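Local structure of endo-1,4-beta-xylanase (Pseudoalteromonas haloplanktis, 1H12) at residues G290-L295 / Q299-S304. The protein probably hydrolyses internal beta-1,4 linkages of xylan, as a cold-adapted endo-xylanase of glycoside hydrolase family 8. Numbering follows the deposited sequence.
Sequences GLDAHL and QAWHKS
NE2 of His-302 donates to OD1 of Asp-292 over 2.8 Å, in a nearly straight bond (175°). OD1 receives it through its anti lone pair and lies in the imidazole plane; carboxylate and ring are nearly coplanar. OD2 forms a salt bridge with Arg-233, so the acid is held from two helices. ND1 of His-302 accepts a hydrogen bond from the backbone N of Gln-299, the N-cap residue (3.0 Å), well out of the ring plane; with both nitrogens engaged, the ring is unlikely to turn. CA of Ala-293 lies over one ring face, its CB 3.9 Å from CD2 of His-302, while Trp-301 brings CE2 over the centre of the opposite face of His-302, 3.5 Å above its plane. The histidine reaches Asp-292 with CG anti to its own carbonyl carbon (chi1 -60°). Without the imidazole, as with an alanine here, Asp-292 OD1 would probably lose this donor and a gap would open between Ala-293 and Trp-301. This buried His-carboxylate hydrogen bond ties the end of helix 283-296 to the start of helix 300-318 across a short connection, an antiparallel helical hairpin (axes of segments 290-295 and 300-304 at 141°) as in the (alpha/alpha)6 barrel of family 8.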
ATOM      1  N   GLY A 290      -2.841   3.694 -10.361  1.00  8.21           N
ATOM      2  CA  GLY A 290      -4.304   3.614 -10.522  1.00  8.62           C
ATOM      3  C   GLY A 290      -5.034   4.429  -9.456  1.00  8.56           C
ATOM      4  O   GLY A 290      -5.986   5.155  -9.748  1.00  8.89           O
ATOM      5  N   LEU A 291      -4.630   4.262  -8.190  1.00  8.08           N
ATOM      6  CA  LEU A 291      -5.189   5.022  -7.109  1.00  7.79           C
ATOM      7  C   LEU A 291      -5.104   6.527  -7.404  1.00  8.12           C
ATOM      8  O   LEU A 291      -6.079   7.259  -7.290  1.00  8.64           O
ATOM      9  CB  LEU A 291      -4.484   4.624  -5.797  1.00  8.12           C
ATOM     10  CG  LEU A 291      -4.907   5.265  -4.514  1.00  9.11           C
ATOM     11  CD1 LEU A 291      -4.247   4.496  -3.359  1.00  9.05           C
ATOM     12  CD2 LEU A 291      -4.585   6.740  -4.378  1.00 10.11           C
ATOM     13  N   ASP A 292      -3.909   6.973  -7.774  1.00  7.81           N
ATOM     14  CA  ASP A 292      -3.684   8.374  -8.019  1.00  7.98           C
ATOM     15  C   ASP A 292      -4.542   8.872  -9.177  1.00  8.57           C
ATOM     16  O   ASP A 292      -5.124   9.981  -9.114  1.00  9.11           O
ATOM     17  CB  ASP A 292      -2.236   8.677  -8.249  1.00  8.21           C
ATOM     18  CG  ASP A 292      -1.953  10.157  -8.165  1.00  9.17           C
ATOM     19  OD1 ASP A 292      -1.557  10.773  -9.197  1.00  9.72           O
ATOM     20  OD2 ASP A 292      -2.137  10.728  -7.072  1.00  9.51           O
ATOM     21  N   ALA A 293      -4.594   8.096 -10.253  1.00  8.42           N
ATOM     22  CA  ALA A 293      -5.418   8.494 -11.378  1.00  8.92           C
ATOM     23  C   ALA A 293      -6.888   8.647 -10.982  1.00  8.89           C
ATOM     24  O   ALA A 293      -7.565   9.585 -11.368  1.00  9.72           O
ATOM     25  CB  ALA A 293      -5.271   7.469 -12.502  1.00  9.51           C
ATOM     26  N   HIS A 294      -7.403   7.667 -10.241  1.00  8.52           N
ATOM     27  CA  HIS A 294      -8.797   7.682  -9.803  1.00  9.25           C
ATOM     28  C   HIS A 294      -9.062   8.870  -8.906  1.00  9.24           C
ATOM     29  O   HIS A 294     -10.014   9.650  -9.114  1.00 10.44           O
ATOM     30  CB  HIS A 294      -9.113   6.369  -9.079  1.00  9.05           C
ATOM     31  CG  HIS A 294     -10.546   6.219  -8.734  1.00  8.99           C
ATOM     32  ND1 HIS A 294     -10.988   5.390  -7.726  1.00  9.65           N
ATOM     33  CD2 HIS A 294     -11.664   6.764  -9.274  1.00  9.95           C
ATOM     34  CE1 HIS A 294     -12.319   5.445  -7.674  1.00 10.58           C
ATOM     35  NE2 HIS A 294     -12.764   6.282  -8.608  1.00 11.12           N
ATOM     36  N   LEU A 295      -8.245   9.040  -7.865  1.00  9.10           N
ATOM     37  CA  LEU A 295      -8.507  10.052  -6.849  1.00  9.77           C
ATOM     38  C   LEU A 295      -8.153  11.455  -7.302  1.00  9.57           C
ATOM     39  O   LEU A 295      -8.860  12.385  -6.890  1.00 10.90           O
ATOM     40  CB  LEU A 295      -7.746   9.696  -5.556  1.00  9.45           C
ATOM     41  CG  LEU A 295      -8.472   8.788  -4.600  1.00 10.28           C
ATOM     42  CD1 LEU A 295      -9.620   9.511  -3.878  1.00 10.49           C
ATOM     43  CD2 LEU A 295      -8.977   7.502  -5.257  1.00 11.02           C
ATOM     44  N   GLN A 299      -3.543  11.509 -15.951  1.00 12.20           N
ATOM     45  CA  GLN A 299      -2.732  12.244 -16.890  1.00 12.53           C
ATOM     46  C   GLN A 299      -2.029  11.250 -17.824  1.00 12.36           C
ATOM     47  O   GLN A 299      -2.096  10.044 -17.650  1.00 11.55           O
ATOM     48  CB  GLN A 299      -1.714  13.082 -16.155  1.00 14.74           C
ATOM     49  CG  GLN A 299      -2.239  14.055 -15.118  1.00 18.03           C
ATOM     50  N   ALA A 300      -1.396  11.771 -18.853  1.00 12.25           N
ATOM     51  CA  ALA A 300      -0.756  10.913 -19.827  1.00 12.30           C
ATOM     52  C   ALA A 300       0.244   9.953 -19.158  1.00 11.37           C
ATOM     53  O   ALA A 300       0.338   8.802 -19.577  1.00 11.59           O
ATOM     54  CB  ALA A 300      -0.040  11.765 -20.918  1.00 13.14           C
ATOM     55  N   TRP A 301       1.000  10.430 -18.162  1.00 11.11           N
ATOM     56  CA  TRP A 301       2.006   9.542 -17.583  1.00 10.66           C
ATOM     57  C   TRP A 301       1.358   8.354 -16.856  1.00  9.53           C
ATOM     58  O   TRP A 301       1.924   7.256 -16.875  1.00 10.17           O
ATOM     59  CB  TRP A 301       2.976  10.273 -16.677  1.00 11.75           C
ATOM     60  CG  TRP A 301       2.439  10.705 -15.316  1.00 12.61           C
ATOM     61  CD1 TRP A 301       1.884  11.895 -14.972  1.00 14.06           C
ATOM     62  CD2 TRP A 301       2.479   9.910 -14.123  1.00 12.24           C
ATOM     63  NE1 TRP A 301       1.546  11.881 -13.633  1.00 14.72           N
ATOM     64  CE2 TRP A 301       1.874  10.674 -13.089  1.00 12.88           C
ATOM     65  CE3 TRP A 301       2.956   8.651 -13.840  1.00 11.57           C
ATOM     66  CZ2 TRP A 301       1.764  10.194 -11.779  1.00 13.19           C
ATOM     67  CZ3 TRP A 301       2.785   8.172 -12.523  1.00 12.72           C
ATOM     68  CH2 TRP A 301       2.216   8.933 -11.546  1.00 13.01           C
ATOM     69  N   HIS A 302       0.208   8.547 -16.202  1.00  9.61           N
ATOM     70  CA  HIS A 302      -0.427   7.431 -15.517  1.00  9.24           C
ATOM     71  C   HIS A 302      -0.786   6.343 -16.512  1.00  8.95           C
ATOM     72  O   HIS A 302      -0.581   5.151 -16.283  1.00  9.44           O
ATOM     73  CB  HIS A 302      -1.735   7.808 -14.818  1.00  9.30           C
ATOM     74  CG  HIS A 302      -1.635   8.861 -13.762  1.00  9.18           C
ATOM     75  ND1 HIS A 302      -1.657  10.210 -14.050  1.00 12.75           N
ATOM     76  CD2 HIS A 302      -1.592   8.742 -12.410  1.00  9.43           C
ATOM     77  CE1 HIS A 302      -1.639  10.847 -12.890  1.00 12.00           C
ATOM     78  NE2 HIS A 302      -1.587   9.991 -11.875  1.00 10.21           N
ATOM     79  N   LYS A 303      -1.370   6.771 -17.620  1.00  9.61           N
ATOM     80  CA  LYS A 303      -1.879   5.856 -18.642  1.00  9.82           C
ATOM     81  C   LYS A 303      -0.740   5.108 -19.273  1.00  9.79           C
ATOM     82  O   LYS A 303      -0.824   3.892 -19.489  1.00 10.70           O
ATOM     83  CB  LYS A 303      -2.687   6.657 -19.670  1.00 10.45           C
ATOM     84  CG  LYS A 303      -3.892   7.345 -19.116  1.00 12.19           C
ATOM     85  CD  LYS A 303      -4.465   8.386 -20.160  1.00 15.93           C
ATOM     86  CE  LYS A 303      -5.432   9.217 -19.694  1.00 19.47           C
ATOM     87  NZ  LYS A 303      -5.904  10.137 -20.831  1.00 18.67           N
ATOM     88  N   SER A 304       0.325   5.795 -19.643  1.00  9.70           N
ATOM     89  CA  SER A 304       1.468   5.142 -20.247  1.00 10.41           C
ATOM     90  C   SER A 304       2.099   4.143 -19.276  1.00  9.23           C
ATOM     91  O   SER A 304       2.473   3.038 -19.641  1.00 10.41           O
ATOM     92  CB  SER A 304       2.491   6.223 -20.690  1.00 13.11           C
ATOM     93  OG  SER A 304       3.640   5.650 -21.232  1.00 15.31           O
TER